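Long-range contact in hypothetical protein BT_3535 (Bacteroides thetaiotaomicron VPI-5482, PDB 3KNY), which is of unknown function but is a two-domain protein of a gut bacterium, probably made as a membrane-attached lipoprotein: residues 123-135 and 140-152. Sequence-based numbering, arbitrary orientation.
Sequences AEYKTNGCTLYTH and YIKAAVTYKKSDD
Paired backbone N-H and C=O groups join Glu124 to Lys149, Lys126 to Tyr147 and Asn128 to Val145, the antiparallel strands 124-134 and 140-149 approaching to 4.5 Å between their axes. On the face with Lys126, its CB lies over the rim of the Tyr147 ring, 4.2 Å from the centroid. Tyr147 CG sits between its own backbone N and carbonyl carbon (chi1 57°), which swings the ring across to the neighbouring strand. Its OH is hydrogen-bonded to the C-terminal Pro218 OXT; Lys126 NZ makes a salt bridge to that OXT and a hydrogen bond to Asp99 O, so the lysine supplies charge and an aliphatic stem, the tyrosine a ring face and a hydroxyl. Further along, Glu124 OE2 and Lys149 NZ form a long salt bridge (3.4 Å, its hydrogen bond weak); Glu71 is the lysine's stronger partner. The two strands make a beta hairpin, interrupted by a classic beta bulge: Leu132 N and Tyr133 N both donate to Ile141 O, at 2.8 Å and 3.2 Å respectively. At the bulge, Ile141 CD1 meets Tyr133 CD2 at 4.3 Å, apolar groups fitting the buried face toward strand 204-217. On the other face, Lys148 CG stands over the centre of the Tyr125 ring, 3.6 Å from its centroid, a CH-pi contact that lets a long aliphatic chain cover an exposed aromatic.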
loop_
_atom_site.group_PDB
_atom_site.type_symbol
_atom_site.label_atom_id
_atom_site.label_comp_id
_atom_site.label_asym_id
_atom_site.label_seq_id
_atom_site.Cartn_x
_atom_site.Cartn_y
_atom_site.Cartn_z
ATOM N N ALA A 123 17.387 14.040 9.640
ATOM C CA ALA A 123 16.846 13.418 8.427
ATOM C C ALA A 123 17.374 11.984 8.219
ATOM O O ALA A 123 18.575 11.755 8.264
ATOM C CB ALA A 123 17.136 14.290 7.195
ATOM N N GLU A 124 16.465 11.040 7.951
ATOM C CA GLU A 124 16.769 9.578 7.903
ATOM C C GLU A 124 16.573 8.939 6.520
ATOM O O GLU A 124 15.839 9.453 5.703
ATOM C CB GLU A 124 15.949 8.816 8.965
ATOM C CG GLU A 124 14.759 9.603 9.563
ATOM C CD GLU A 124 13.767 8.729 10.306
ATOM O OE1 GLU A 124 14.073 7.537 10.565
ATOM O OE2 GLU A 124 12.667 9.244 10.613
ATOM N N TYR A 125 17.231 7.807 6.288
ATOM C CA TYR A 125 17.262 7.153 4.977
ATOM C C TYR A 125 16.585 5.784 4.981
ATOM O O TYR A 125 17.160 4.810 5.478
ATOM C CB TYR A 125 18.718 6.985 4.532
ATOM C CG TYR A 125 19.211 8.083 3.620
ATOM C CD1 TYR A 125 18.736 8.175 2.301
ATOM C CD2 TYR A 125 20.165 9.024 4.059
ATOM C CE1 TYR A 125 19.176 9.179 1.447
ATOM C CE2 TYR A 125 20.617 10.036 3.210
ATOM C CZ TYR A 125 20.120 10.106 1.902
ATOM O OH TYR A 125 20.554 11.099 1.039
ATOM N N LYS A 126 15.401 5.690 4.373
ATOM C CA LYS A 126 14.571 4.497 4.503
ATOM C C LYS A 126 14.120 3.854 3.186
ATOM O O LYS A 126 13.937 4.533 2.195
ATOM C CB LYS A 126 13.311 4.846 5.321
ATOM C CG LYS A 126 13.545 5.701 6.577
ATOM C CD LYS A 126 12.574 5.386 7.728
ATOM C CE LYS A 126 11.185 5.943 7.548
ATOM N NZ LYS A 126 10.221 5.358 8.543
ATOM N N THR A 127 13.912 2.537 3.215
ATOM C CA THR A 127 13.228 1.804 2.160
ATOM C C THR A 127 11.864 1.332 2.639
ATOM O O THR A 127 11.705 0.944 3.778
ATOM C CB THR A 127 14.006 0.569 1.722
ATOM O OG1 THR A 127 15.368 0.933 1.495
ATOM C CG2 THR A 127 13.446 0.026 0.420
ATOM N N ASN A 128 10.873 1.374 1.767
ATOM C CA ASN A 128 9.568 0.823 2.062
ATOM C C ASN A 128 9.048 0.281 0.748
ATOM O O ASN A 128 9.576 0.562 -0.304
ATOM C CB ASN A 128 8.619 1.876 2.669
ATOM C CG ASN A 128 7.281 1.275 3.204
ATOM O OD1 ASN A 128 6.210 1.873 3.040
ATOM N ND2 ASN A 128 7.351 0.098 3.838
ATOM N N GLY A 129 8.023 -0.531 0.813
ATOM C CA GLY A 129 7.583 -1.279 -0.334
ATOM C C GLY A 129 6.119 -1.534 -0.216
ATOM O O GLY A 129 5.490 -1.166 0.744
ATOM N N CYS A 130 5.571 -2.225 -1.185
ATOM C CA CYS A 130 4.147 -2.173 -1.355
ATOM C C CYS A 130 3.659 -3.180 -2.393
ATOM O O CYS A 130 4.170 -3.204 -3.497
ATOM C CB CYS A 130 3.922 -0.784 -1.877
ATOM S SG CYS A 130 2.364 -0.530 -1.889
ATOM N N THR A 131 2.693 -4.023 -2.071
ATOM C CA THR A 131 2.251 -5.000 -3.056
ATOM C C THR A 131 1.065 -4.412 -3.742
ATOM O O THR A 131 0.027 -4.243 -3.120
ATOM C CB THR A 131 1.897 -6.332 -2.441
ATOM O OG1 THR A 131 3.086 -6.882 -1.882
ATOM C CG2 THR A 131 1.352 -7.282 -3.494
ATOM N N LEU A 132 1.222 -4.101 -5.022
ATOM C CA LEU A 132 0.181 -3.414 -5.769
ATOM C C LEU A 132 -0.857 -4.375 -6.280
ATOM O O LEU A 132 -2.000 -3.977 -6.467
ATOM C CB LEU A 132 0.755 -2.632 -6.937
ATOM C CG LEU A 132 1.576 -1.402 -6.577
ATOM C CD1 LEU A 132 2.107 -0.774 -7.868
ATOM C CD2 LEU A 132 0.724 -0.414 -5.762
ATOM N N TYR A 133 -0.469 -5.628 -6.508
ATOM C CA TYR A 133 -1.379 -6.585 -7.118
ATOM C C TYR A 133 -0.881 -7.995 -6.931
ATOM O O TYR A 133 0.323 -8.225 -6.913
ATOM C CB TYR A 133 -1.567 -6.272 -8.605
ATOM C CG TYR A 133 -2.262 -7.361 -9.383
ATOM C CD1 TYR A 133 -3.619 -7.523 -9.310
ATOM C CD2 TYR A 133 -1.545 -8.247 -10.177
ATOM C CE1 TYR A 133 -4.263 -8.531 -10.016
ATOM C CE2 TYR A 133 -2.176 -9.251 -10.885
ATOM C CZ TYR A 133 -3.538 -9.387 -10.794
ATOM O OH TYR A 133 -4.176 -10.381 -11.475
ATOM N N THR A 134 -1.816 -8.935 -6.759
ATOM C CA THR A 134 -1.475 -10.366 -6.627
ATOM C C THR A 134 -2.476 -11.179 -7.386
ATOM O O THR A 134 -3.646 -11.123 -7.095
ATOM C CB THR A 134 -1.491 -10.859 -5.175
ATOM O OG1 THR A 134 -0.602 -10.051 -4.392
ATOM C CG2 THR A 134 -1.034 -12.267 -5.132
ATOM N N HIS A 135 -2.025 -11.917 -8.385
ATOM C CA HIS A 135 -2.943 -12.727 -9.164
ATOM C C HIS A 135 -3.311 -13.948 -8.315
ATOM O O HIS A 135 -2.504 -14.413 -7.492
ATOM C CB HIS A 135 -2.319 -13.149 -10.500
ATOM C CG HIS A 135 -3.304 -13.743 -11.459
ATOM N ND1 HIS A 135 -3.766 -15.037 -11.344
ATOM C CD2 HIS A 135 -3.911 -13.223 -12.550
ATOM C CE1 HIS A 135 -4.632 -15.282 -12.308
ATOM N NE2 HIS A 135 -4.740 -14.197 -13.056
ATOM N N TYR A 140 2.747 -11.519 -8.816
ATOM C CA TYR A 140 2.448 -10.261 -8.154
ATOM C C TYR A 140 3.213 -9.089 -8.779
ATOM O O TYR A 140 4.219 -9.290 -9.440
ATOM C CB TYR A 140 2.805 -10.377 -6.658
ATOM C CG TYR A 140 4.256 -10.718 -6.392
ATOM C CD1 TYR A 140 5.276 -9.796 -6.665
ATOM C CD2 TYR A 140 4.627 -11.966 -5.882
ATOM C CE1 TYR A 140 6.634 -10.105 -6.442
ATOM C CE2 TYR A 140 5.990 -12.287 -5.663
ATOM C CZ TYR A 140 6.971 -11.344 -5.946
ATOM O OH TYR A 140 8.287 -11.616 -5.726
ATOM N N ILE A 141 2.729 -7.874 -8.555
ATOM C CA ILE A 141 3.478 -6.665 -8.894
ATOM C C ILE A 141 3.706 -5.910 -7.598
ATOM O O ILE A 141 2.739 -5.550 -6.904
ATOM C CB ILE A 141 2.716 -5.723 -9.829
ATOM C CG1 ILE A 141 2.388 -6.401 -11.165
ATOM C CG2 ILE A 141 3.522 -4.445 -10.031
ATOM C CD1 ILE A 141 1.358 -5.593 -11.996
ATOM N N LYS A 142 4.972 -5.677 -7.271
ATOM C CA LYS A 142 5.333 -4.912 -6.086
ATOM C C LYS A 142 6.075 -3.623 -6.427
ATOM O O LYS A 142 6.745 -3.548 -7.460
ATOM C CB LYS A 142 6.225 -5.765 -5.194
ATOM C CG LYS A 142 5.469 -6.899 -4.563
ATOM C CD LYS A 142 6.310 -7.676 -3.590
ATOM C CE LYS A 142 5.524 -8.863 -3.037
ATOM N NZ LYS A 142 6.085 -9.274 -1.721
ATOM N N ALA A 143 5.978 -2.636 -5.538
ATOM C CA ALA A 143 6.706 -1.360 -5.643
ATOM C C ALA A 143 7.642 -1.251 -4.437
ATOM O O ALA A 143 7.277 -1.663 -3.329
ATOM C CB ALA A 143 5.729 -0.169 -5.690
ATOM N N ALA A 144 8.861 -0.755 -4.660
ATOM C CA ALA A 144 9.831 -0.452 -3.584
ATOM C C ALA A 144 10.337 0.984 -3.795
ATOM O O ALA A 144 10.459 1.435 -4.898
ATOM C CB ALA A 144 10.966 -1.416 -3.602
ATOM N N VAL A 145 10.652 1.691 -2.730
ATOM C CA VAL A 145 10.963 3.120 -2.795
ATOM C C VAL A 145 12.017 3.409 -1.770
ATOM O O VAL A 145 11.912 2.946 -0.637
ATOM C CB VAL A 145 9.745 3.982 -2.401
ATOM C CG1 VAL A 145 10.116 5.418 -2.396
ATOM C CG2 VAL A 145 8.604 3.754 -3.363
ATOM N N THR A 146 13.024 4.185 -2.146
ATOM C CA THR A 146 14.031 4.631 -1.195
ATOM C C THR A 146 13.886 6.114 -1.074
ATOM O O THR A 146 13.739 6.788 -2.076
ATOM C CB THR A 146 15.426 4.271 -1.655
ATOM O OG1 THR A 146 15.557 2.851 -1.592
ATOM C CG2 THR A 146 16.465 4.898 -0.749
ATOM N N TYR A 147 13.935 6.625 0.150
ATOM C CA TYR A 147 13.700 8.036 0.386
ATOM C C TYR A 147 14.408 8.566 1.616
ATOM O O TYR A 147 14.916 7.805 2.445
ATOM C CB TYR A 147 12.199 8.296 0.521
ATOM C CG TYR A 147 11.493 7.494 1.609
ATOM C CD1 TYR A 147 11.104 6.171 1.394
ATOM C CD2 TYR A 147 11.182 8.066 2.838
ATOM C CE1 TYR A 147 10.447 5.436 2.389
ATOM C CE2 TYR A 147 10.512 7.342 3.835
ATOM C CZ TYR A 147 10.158 6.029 3.603
ATOM O OH TYR A 147 9.514 5.318 4.576
ATOM N N LYS A 148 14.423 9.893 1.711
ATOM C CA LYS A 148 14.955 10.593 2.855
ATOM C C LYS A 148 13.795 11.325 3.516
ATOM O O LYS A 148 13.043 12.044 2.862
ATOM C CB LYS A 148 16.013 11.583 2.397
ATOM C CG LYS A 148 17.207 11.687 3.329
ATOM C CD LYS A 148 18.133 12.828 2.928
ATOM C CE LYS A 148 17.416 14.178 3.027
ATOM N NZ LYS A 148 18.374 15.276 3.334
ATOM N N LYS A 149 13.621 11.101 4.808
ATOM C CA LYS A 149 12.559 11.753 5.562
ATOM C C LYS A 149 13.213 12.768 6.502
ATOM O O LYS A 149 14.236 12.474 7.123
ATOM C CB LYS A 149 11.740 10.723 6.353
ATOM C CG LYS A 149 10.583 11.331 7.147
ATOM C CD LYS A 149 9.807 10.271 7.920
ATOM C CE LYS A 149 9.000 10.881 9.072
ATOM N NZ LYS A 149 9.881 11.141 10.246
ATOM N N SER A 150 12.642 13.968 6.576
ATOM C CA SER A 150 13.100 14.981 7.526
ATOM C C SER A 150 11.872 15.615 8.217
ATOM O O SER A 150 10.720 15.222 7.947
ATOM C CB SER A 150 13.970 16.021 6.823
ATOM O OG SER A 150 13.191 16.796 5.939
ATOM N N ASP A 151 12.131 16.561 9.127
ATOM C CA ASP A 151 11.071 17.280 9.864
ATOM C C ASP A 151 9.986 17.748 8.872
ATOM O O ASP A 151 8.795 17.454 9.023
ATOM C CB ASP A 151 11.657 18.474 10.668
ATOM N N ASP A 152 10.441 18.404 7.812
ATOM C CA ASP A 152 9.566 19.070 6.842
ATOM C C ASP A 152 9.183 18.195 5.668
ATOM O O ASP A 152 8.001 17.973 5.426
ATOM C CB ASP A 152 10.247 20.344 6.309
ATOM C CG ASP A 152 11.774 20.257 6.349
ATOM O OD1 ASP A 152 12.339 20.396 7.466
ATOM O OD2 ASP A 152 12.397 20.044 5.280
#